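Local coordinates for protein mevalonate kinase (Methanocaldococcus jannaschii, PDB 1VIS) that phosphorylates (R)-mevalonate with ATP to give (R)-5-phosphomevalonate, an early step of the mevalonate pathway to archaeal membrane isoprenoids, at residues T243-L248 against G272-G277. Numbering follows the deposited sequence.
Sequences TKNHEL and GAKLTG
His246 and Lys274 meet where helix 235-249 runs beside strand 272-276, the two short axes 6.5 Å apart at an angle of 42°. His246 CB lies 3.5 Å from Lys274 CB, and with CG anti to the backbone N (chi1 179°) the imidazole swings out from the helix to lie against the strand backbone at Lys274 and Leu275. Leu275 N donates to His246 ND1 at 3.3 Å, nearly straight (165°) but tilted from the ring plane, while CD2 of Leu275 lies against CE1. Because NE2 is hydrogen-bonded to Asp260, both ring nitrogens have partners and the ring's rotation is fixed. With an alanine in place of His246, Leu275 N and the Asp260 carboxylate would probably both lose their shared mate, and a gap would be likely to open beside Leu275. One helical turn before His246, Thr243 OG1 accepts a hydrogen bond from Ala273 N at 3.2 Å; that hydroxyl is also hydrogen-bonded to Asn267 and Gly239. The bent Lys274 chain passes Asn245, CE to OD1 3.4 Å, and its NZ gives a 2.8 Å hydrogen bond to Leu275 O and a salt bridge to Glu16. Helix side chains thus bind backbone N-H groups of an outermost strand in the four-stranded antiparallel sheet of the C-terminal GHMP kinase domain.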
loop_
_atom_site.group_PDB
_atom_site.type_symbol
_atom_site.label_atom_id
_atom_site.label_comp_id
_atom_site.label_asym_id
_atom_site.label_seq_id
_atom_site.Cartn_x
_atom_site.Cartn_y
_atom_site.Cartn_z
ATOM N N THR A 243 2.096 19.634 -0.597
ATOM C CA THR A 243 3.357 20.194 -0.159
ATOM C C THR A 243 3.304 20.700 1.265
ATOM O O THR A 243 4.295 20.647 1.985
ATOM C CB THR A 243 3.758 21.357 -1.039
ATOM O OG1 THR A 243 3.835 20.917 -2.402
ATOM C CG2 THR A 243 5.097 21.908 -0.583
ATOM N N LYS A 244 2.141 21.206 1.653
ATOM C CA LYS A 244 1.936 21.744 2.982
ATOM C C LYS A 244 1.924 20.603 3.996
ATOM O O LYS A 244 2.528 20.707 5.073
ATOM C CB LYS A 244 0.620 22.521 3.015
ATOM C CG LYS A 244 0.401 23.351 4.266
ATOM C CD LYS A 244 -0.908 24.114 4.163
ATOM C CE LYS A 244 -1.250 24.854 5.445
ATOM N NZ LYS A 244 -2.564 25.544 5.307
ATOM N N ASN A 245 1.245 19.511 3.649
ATOM C CA ASN A 245 1.189 18.362 4.539
ATOM C C ASN A 245 2.615 17.869 4.702
ATOM O O ASN A 245 3.025 17.449 5.780
ATOM C CB ASN A 245 0.312 17.256 3.943
ATOM C CG ASN A 245 0.096 16.077 4.904
ATOM O OD1 ASN A 245 -0.756 15.225 4.657
ATOM N ND2 ASN A 245 0.864 16.025 5.994
ATOM N N HIS A 246 3.381 17.930 3.624
ATOM C CA HIS A 246 4.760 17.488 3.700
ATOM C C HIS A 246 5.554 18.333 4.696
ATOM O O HIS A 246 6.357 17.805 5.457
ATOM C CB HIS A 246 5.452 17.562 2.334
ATOM C CG HIS A 246 6.884 17.135 2.385
ATOM N ND1 HIS A 246 7.259 15.825 2.588
ATOM C CD2 HIS A 246 8.032 17.858 2.367
ATOM C CE1 HIS A 246 8.576 15.755 2.696
ATOM N NE2 HIS A 246 9.068 16.975 2.567
ATOM N N GLU A 247 5.335 19.643 4.671
ATOM C CA GLU A 247 6.041 20.559 5.561
ATOM C C GLU A 247 5.708 20.237 7.007
ATOM O O GLU A 247 6.498 20.498 7.912
ATOM C CB GLU A 247 5.662 22.020 5.261
ATOM C CG GLU A 247 6.130 22.529 3.912
ATOM C CD GLU A 247 7.631 22.423 3.740
ATOM O OE1 GLU A 247 8.358 23.103 4.493
ATOM O OE2 GLU A 247 8.082 21.659 2.857
ATOM N N LEU A 248 4.520 19.684 7.214
ATOM C CA LEU A 248 4.088 19.313 8.547
ATOM C C LEU A 248 4.800 18.037 8.958
ATOM O O LEU A 248 5.370 17.968 10.043
ATOM C CB LEU A 248 2.574 19.113 8.570
ATOM C CG LEU A 248 1.803 20.404 8.289
ATOM C CD1 LEU A 248 0.310 20.124 8.114
ATOM C CD2 LEU A 248 2.045 21.374 9.438
ATOM N N GLY A 272 3.044 19.875 -6.896
ATOM C CA GLY A 272 3.290 19.784 -5.473
ATOM C C GLY A 272 3.752 18.374 -5.184
ATOM O O GLY A 272 3.652 17.493 -6.040
ATOM N N ALA A 273 4.256 18.139 -3.984
ATOM C CA ALA A 273 4.741 16.814 -3.655
ATOM C C ALA A 273 4.842 16.609 -2.151
ATOM O O ALA A 273 4.918 17.569 -1.393
ATOM C CB ALA A 273 6.093 16.599 -4.311
ATOM N N LYS A 274 4.820 15.352 -1.723
ATOM C CA LYS A 274 4.929 15.027 -0.302
ATOM C C LYS A 274 5.312 13.561 -0.132
ATOM O O LYS A 274 4.960 12.721 -0.963
ATOM C CB LYS A 274 3.602 15.285 0.420
ATOM C CG LYS A 274 2.490 14.302 0.064
ATOM C CD LYS A 274 1.224 14.557 0.877
ATOM C CE LYS A 274 1.331 14.021 2.298
ATOM N NZ LYS A 274 1.482 12.543 2.282
ATOM N N LEU A 275 6.034 13.255 0.939
ATOM C CA LEU A 275 6.424 11.879 1.189
ATOM C C LEU A 275 5.148 11.129 1.558
ATOM O O LEU A 275 4.139 11.746 1.882
ATOM C CB LEU A 275 7.456 11.803 2.331
ATOM C CG LEU A 275 6.994 11.943 3.792
ATOM C CD1 LEU A 275 6.408 10.629 4.269
ATOM C CD2 LEU A 275 8.185 12.331 4.677
ATOM N N THR A 276 5.200 9.802 1.511
ATOM C CA THR A 276 4.039 8.976 1.829
ATOM C C THR A 276 4.371 7.849 2.807
ATOM O O THR A 276 5.327 7.091 2.596
ATOM C CB THR A 276 3.441 8.353 0.550
ATOM O OG1 THR A 276 2.280 7.591 0.893
ATOM C CG2 THR A 276 4.460 7.435 -0.125
ATOM N N GLY A 277 3.570 7.744 3.868
ATOM C CA GLY A 277 3.779 6.710 4.874
ATOM C C GLY A 277 4.696 7.168 5.993
ATOM O O GLY A 277 4.928 8.367 6.145
#